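Local structure of cellobiose 2-epimerase (Spirochaeta thermophila DSM 6192, 5ZIG) at residues H219-F224 / T262-L267; E256-L261 / R282-E287. The protein probably catalyses the reversible epimerization of cellobiose to 4-O-beta-D-glucopyranosyl-D-mannose, as a member of the N-acylglucosamine 2-epimerase family. All blocks are in the same frame, centred on the assembly; numbering follows the deposited sequence.

Contact 1 of 2, residues H219-F224 / T262-L267; sequences HLILIF and TESVEL
I221 of helix 211-228 projects toward S264 and V265 of helix 251-269, joining two helices of the (α/α)6 barrel fold of the N-acylglucosamine 2-epimerase family. The apolar part is small: I221 and V265 run at a slant to each other, and CG1 of I221 lies 4.1 Å from CG2 of V265. Both carbons sit on the branch anti to their own carbonyl carbon, beside the backbone N (chi1 -71° for I221), and CD1 of I221 extends the same branch to 4.2 Å from CG2 of V265. The nearest CA atoms of the two segments, those of I221 and V265, are 8.0 Å apart, a normal distance for packed helices. W276 of helix 275-294 also packs on I221, and F277 of that helix on V265, so a third helix adds aromatic side chains to this buried seam. The polar member is S264. Its OG is hydrogen-bonded to the carbonyl O of L261, three residues earlier in its own helix, which satisfies the hydroxyl locally, consistent with its facing hydrocarbon. L198 and S202 of helix 191-208 and M217 of helix 211-228 also touch S264. Across the contact, S264 OG meets the isoleucine branch at two carbons, standing 4.1 Å from both CG1 and CD1 of I221.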
loop_
_atom_site.group_PDB
_atom_site.type_symbol
_atom_site.label_atom_id
_atom_site.label_comp_id
_atom_site.label_asym_id
_atom_site.label_seq_id
_atom_site.Cartn_x
_atom_site.Cartn_y
_atom_site.Cartn_z
ATOM N N HIS A 219 19.805 -0.869 1.879
ATOM C CA HIS A 219 19.976 -0.641 0.449
ATOM C C HIS A 219 18.820 0.184 -0.116
ATOM O O HIS A 219 19.032 1.174 -0.825
ATOM C CB HIS A 219 20.060 -1.977 -0.290
ATOM C CG HIS A 219 20.193 -1.827 -1.770
ATOM N ND1 HIS A 219 21.219 -1.115 -2.356
ATOM C CD2 HIS A 219 19.440 -2.304 -2.785
ATOM C CE1 HIS A 219 21.092 -1.165 -3.671
ATOM N NE2 HIS A 219 20.020 -1.880 -3.958
ATOM N N LEU A 220 17.584 -0.216 0.202
ATOM C CA LEU A 220 16.405 0.473 -0.334
ATOM C C LEU A 220 16.362 1.929 0.114
ATOM O O LEU A 220 16.004 2.818 -0.670
ATOM C CB LEU A 220 15.132 -0.273 0.081
ATOM C CG LEU A 220 14.828 -1.482 -0.816
ATOM C CD1 LEU A 220 13.868 -2.468 -0.190
ATOM C CD2 LEU A 220 14.325 -1.019 -2.182
ATOM N N ILE A 221 16.740 2.196 1.368
ATOM C CA ILE A 221 16.715 3.573 1.861
ATOM C C ILE A 221 17.685 4.437 1.066
ATOM O O ILE A 221 17.361 5.572 0.691
ATOM C CB ILE A 221 17.005 3.615 3.378
ATOM C CG1 ILE A 221 15.810 3.057 4.151
ATOM C CG2 ILE A 221 17.215 5.041 3.833
ATOM C CD1 ILE A 221 16.141 2.035 5.180
ATOM N N LEU A 222 18.874 3.902 0.763
ATOM C CA LEU A 222 19.840 4.662 -0.027
ATOM C C LEU A 222 19.344 4.917 -1.446
ATOM O O LEU A 222 19.648 5.965 -2.026
ATOM C CB LEU A 222 21.191 3.934 -0.066
ATOM C CG LEU A 222 22.036 3.964 1.216
ATOM C CD1 LEU A 222 23.097 2.893 1.150
ATOM C CD2 LEU A 222 22.678 5.331 1.428
ATOM N N ILE A 223 18.607 3.967 -2.032
ATOM C CA ILE A 223 18.018 4.187 -3.349
ATOM C C ILE A 223 17.041 5.357 -3.285
ATOM O O ILE A 223 17.058 6.264 -4.132
ATOM C CB ILE A 223 17.321 2.902 -3.839
ATOM C CG1 ILE A 223 18.310 1.750 -3.953
ATOM C CG2 ILE A 223 16.560 3.146 -5.143
ATOM C CD1 ILE A 223 19.413 1.991 -4.946
ATOM N N PHE A 224 16.177 5.347 -2.268
ATOM C CA PHE A 224 15.204 6.422 -2.103
ATOM C C PHE A 224 15.891 7.745 -1.800
ATOM O O PHE A 224 15.559 8.761 -2.412
ATOM C CB PHE A 224 14.197 6.052 -1.013
ATOM C CG PHE A 224 13.027 5.244 -1.529
ATOM C CD1 PHE A 224 11.919 5.883 -2.082
ATOM C CD2 PHE A 224 13.043 3.852 -1.492
ATOM C CE1 PHE A 224 10.843 5.146 -2.570
ATOM C CE2 PHE A 224 11.974 3.104 -1.972
ATOM C CZ PHE A 224 10.872 3.751 -2.518
ATOM N N THR A 262 9.469 6.253 7.090
ATOM C CA THR A 262 9.590 6.381 8.537
ATOM C C THR A 262 9.582 5.020 9.225
ATOM O O THR A 262 10.446 4.743 10.060
ATOM C CB THR A 262 8.462 7.280 9.102
ATOM O OG1 THR A 262 8.645 8.650 8.683
ATOM C CG2 THR A 262 8.430 7.189 10.610
ATOM N N GLU A 263 8.645 4.137 8.847
ATOM C CA GLU A 263 8.603 2.816 9.484
ATOM C C GLU A 263 9.936 2.082 9.360
ATOM O O GLU A 263 10.434 1.504 10.331
ATOM C CB GLU A 263 7.508 1.950 8.871
ATOM C CG GLU A 263 7.244 0.702 9.646
ATOM C CD GLU A 263 6.522 -0.344 8.833
ATOM O OE1 GLU A 263 6.480 -0.234 7.591
ATOM O OE2 GLU A 263 5.967 -1.268 9.449
ATOM N N SER A 264 10.522 2.092 8.161
ATOM C CA SER A 264 11.746 1.328 7.939
ATOM C C SER A 264 12.925 1.910 8.719
ATOM O O SER A 264 13.708 1.163 9.325
ATOM C CB SER A 264 12.056 1.265 6.445
ATOM O OG SER A 264 12.175 2.564 5.900
ATOM N N VAL A 265 13.070 3.243 8.717
ATOM C CA VAL A 265 14.190 3.880 9.418
ATOM C C VAL A 265 13.990 3.820 10.933
ATOM O O VAL A 265 14.968 3.789 11.701
ATOM C CB VAL A 265 14.409 5.317 8.904
ATOM C CG1 VAL A 265 15.501 6.075 9.724
ATOM C CG2 VAL A 265 14.819 5.303 7.463
ATOM N N GLU A 266 12.740 3.753 11.393
ATOM C CA GLU A 266 12.492 3.462 12.800
ATOM C C GLU A 266 12.870 2.020 13.147
ATOM O O GLU A 266 13.506 1.767 14.179
ATOM C CB GLU A 266 11.028 3.747 13.144
ATOM C CG GLU A 266 10.728 3.663 14.637
ATOM C CD GLU A 266 9.532 4.518 15.055
ATOM O OE1 GLU A 266 9.124 4.422 16.232
ATOM O OE2 GLU A 266 9.007 5.290 14.221
ATOM N N LEU A 267 12.507 1.058 12.293
ATOM C CA LEU A 267 12.926 -0.312 12.557
ATOM C C LEU A 267 14.445 -0.438 12.565
ATOM O O LEU A 267 14.994 -1.290 13.270
ATOM C CB LEU A 267 12.320 -1.257 11.519
ATOM C CG LEU A 267 10.845 -1.598 11.688
ATOM C CD1 LEU A 267 10.360 -2.321 10.439
ATOM C CD2 LEU A 267 10.624 -2.438 12.952
#

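Contact 2 of 2, residues E256-L261 / R282-E287; sequences EATWLL and RPVMEE
T258 turns its two branches to different tasks: with chi1 at 64°, OG1 lies between the backbone N and the carbonyl carbon, where it is hydrogen-bonded to the carbonyl O of I255, while CG2, anti to the carbonyl carbon, meets V284 and M285. On the facing helix, V284 holds CG1 anti to its backbone N, and in M285 chi1 (-90°) and chi2 (-52°) put the sulfur beside the threonine, chi3 turning only CE. The closest approach is methyl to methyl, 3.5 Å from T258 CG2 to V284 CG1, as the two short side chains pass antiparallel. M285 instead lies roughly perpendicular to T258. Its SD lies 3.7 Å from T258 OG1 and 4.1 Å from T258 CG2, so the sulfur touches both branches of the threonine. The helices 251-269 and 275-294 are close here, CA of T258 being 7.2 Å from CA of M285. I281, one turn before M285, also packs on T258 and extends the same interface. All three contacting residues are buried. Because the hydroxyl of T258 is already bonded within its own helix, the methionine sulfur need not serve as its hydrogen-bond partner, and the two helices are joined here by van der Waals contact, methyl against methyl and a polarisable sulfur against the threonine hydroxyl and methyl.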
loop_
_atom_site.group_PDB
_atom_site.type_symbol
_atom_site.label_atom_id
_atom_site.label_comp_id
_atom_site.label_asym_id
_atom_site.label_seq_id
_atom_site.Cartn_x
_atom_site.Cartn_y
_atom_site.Cartn_z
ATOM N N GLU A 256 2.427 8.654 0.830
ATOM C CA GLU A 256 2.610 7.274 1.283
ATOM C C GLU A 256 4.070 6.996 1.650
ATOM O O GLU A 256 4.360 6.372 2.683
ATOM C CB GLU A 256 2.127 6.296 0.215
ATOM C CG GLU A 256 1.752 4.916 0.743
ATOM C CD GLU A 256 1.408 3.932 -0.373
ATOM O OE1 GLU A 256 1.491 4.306 -1.552
ATOM O OE2 GLU A 256 1.050 2.781 -0.054
ATOM N N ALA A 257 5.011 7.491 0.845
ATOM C CA ALA A 257 6.404 7.122 1.097
ATOM C C ALA A 257 6.899 7.688 2.422
ATOM O O ALA A 257 7.663 7.024 3.126
ATOM C CB ALA A 257 7.298 7.571 -0.047
ATOM N N THR A 258 6.443 8.892 2.801
ATOM C CA THR A 258 6.959 9.498 4.026
ATOM C C THR A 258 6.731 8.591 5.226
ATOM O O THR A 258 7.641 8.395 6.038
ATOM C CB THR A 258 6.328 10.867 4.273
ATOM O OG1 THR A 258 4.931 10.700 4.497
ATOM C CG2 THR A 258 6.562 11.791 3.081
ATOM N N TRP A 259 5.548 7.980 5.336
ATOM C CA TRP A 259 5.362 7.171 6.522
ATOM C C TRP A 259 5.915 5.763 6.369
ATOM O O TRP A 259 6.440 5.222 7.348
ATOM C CB TRP A 259 3.906 7.165 6.975
ATOM C CG TRP A 259 2.887 6.425 6.182
ATOM C CD1 TRP A 259 2.163 6.902 5.121
ATOM C CD2 TRP A 259 2.378 5.118 6.460
ATOM N NE1 TRP A 259 1.264 5.957 4.706
ATOM C CE2 TRP A 259 1.370 4.855 5.519
ATOM C CE3 TRP A 259 2.670 4.150 7.434
ATOM C CZ2 TRP A 259 0.674 3.647 5.490
ATOM C CZ3 TRP A 259 1.972 2.967 7.417
ATOM C CH2 TRP A 259 0.987 2.718 6.443
ATOM N N LEU A 260 5.830 5.152 5.173
ATOM C CA LEU A 260 6.521 3.876 4.947
ATOM C C LEU A 260 8.026 4.026 5.143
ATOM O O LEU A 260 8.672 3.148 5.725
ATOM C CB LEU A 260 6.218 3.318 3.554
ATOM C CG LEU A 260 4.850 2.638 3.464
ATOM C CD1 LEU A 260 4.534 2.239 2.045
ATOM C CD2 LEU A 260 4.809 1.444 4.408
ATOM N N LEU A 261 8.598 5.133 4.670
ATOM C CA LEU A 261 10.019 5.369 4.884
ATOM C C LEU A 261 10.312 5.499 6.373
ATOM O O LEU A 261 11.284 4.921 6.878
ATOM C CB LEU A 261 10.473 6.620 4.141
ATOM C CG LEU A 261 10.993 6.535 2.703
ATOM C CD1 LEU A 261 10.066 5.791 1.793
ATOM C CD2 LEU A 261 11.212 7.941 2.192
ATOM N N ARG A 282 11.003 16.071 5.841
ATOM C CA ARG A 282 10.157 17.217 6.183
ATOM C C ARG A 282 9.696 18.005 4.961
ATOM O O ARG A 282 8.488 18.279 4.850
ATOM C CB ARG A 282 10.895 18.119 7.182
ATOM C CG ARG A 282 9.956 18.927 8.095
ATOM C CD ARG A 282 10.638 20.150 8.685
ATOM N NE ARG A 282 10.878 20.005 10.120
ATOM C CZ ARG A 282 10.096 20.515 11.071
ATOM N NH1 ARG A 282 9.015 21.219 10.748
ATOM N NH2 ARG A 282 10.400 20.324 12.350
ATOM N N PRO A 283 10.562 18.393 4.020
ATOM C CA PRO A 283 10.065 19.159 2.869
ATOM C C PRO A 283 9.107 18.382 1.982
ATOM O O PRO A 283 8.258 19.003 1.341
ATOM C CB PRO A 283 11.349 19.540 2.125
ATOM C CG PRO A 283 12.325 18.540 2.542
ATOM C CD PRO A 283 12.027 18.247 3.963
ATOM N N VAL A 284 9.223 17.053 1.912
ATOM C CA VAL A 284 8.223 16.261 1.196
ATOM C C VAL A 284 6.868 16.411 1.875
ATOM O O VAL A 284 5.838 16.597 1.217
ATOM C CB VAL A 284 8.672 14.787 1.116
ATOM C CG1 VAL A 284 7.600 13.899 0.470
ATOM C CG2 VAL A 284 9.966 14.672 0.335
ATOM N N MET A 285 6.857 16.367 3.205
ATOM C CA MET A 285 5.624 16.534 3.966
ATOM C C MET A 285 5.059 17.943 3.824
ATOM O O MET A 285 3.843 18.112 3.662
ATOM C CB MET A 285 5.879 16.223 5.441
ATOM C CG MET A 285 5.681 14.781 5.827
ATOM S SD MET A 285 4.073 14.158 5.306
ATOM C CE MET A 285 2.956 15.453 5.844
ATOM N N GLU A 286 5.928 18.960 3.897
ATOM C CA GLU A 286 5.494 20.345 3.723
ATOM C C GLU A 286 4.912 20.582 2.333
ATOM O O GLU A 286 3.913 21.298 2.188
ATOM C CB GLU A 286 6.659 21.300 3.992
ATOM C CG GLU A 286 6.868 21.568 5.458
ATOM C CD GLU A 286 8.325 21.867 5.831
ATOM O OE1 GLU A 286 9.252 21.560 5.034
ATOM O OE2 GLU A 286 8.528 22.398 6.947
ATOM N N GLU A 287 5.524 19.991 1.300
ATOM C CA GLU A 287 4.958 20.050 -0.048
ATOM C C GLU A 287 3.545 19.473 -0.095
ATOM O O GLU A 287 2.688 19.969 -0.834
ATOM C CB GLU A 287 5.853 19.281 -1.020
ATOM C CG GLU A 287 7.180 19.928 -1.314
ATOM C CD GLU A 287 7.148 20.717 -2.592
ATOM O OE1 GLU A 287 6.069 21.264 -2.916
ATOM O OE2 GLU A 287 8.194 20.774 -3.276
#

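How the contacts relate
Helix 251-269 is common to both contacts, which lie with their centres about 12 Å apart on the same side of the chain's centre. Contact 2 uses its 256-261 portion, and contact 1 the turns that follow directly, 262-267. Along the chain the segments alternate: 219-224 comes first, then 256-261, 262-267 and finally 282-287. One helix is thereby packed against the preceding helix 211-228 in contact 1 and the following helix 275-294 in contact 2, tying three helices of the barrel together. The contacts also meet directly, F224 CD1 lying 4.3 Å from L261 CD1, so the two interfaces adjoin through this packing of F224 on L261.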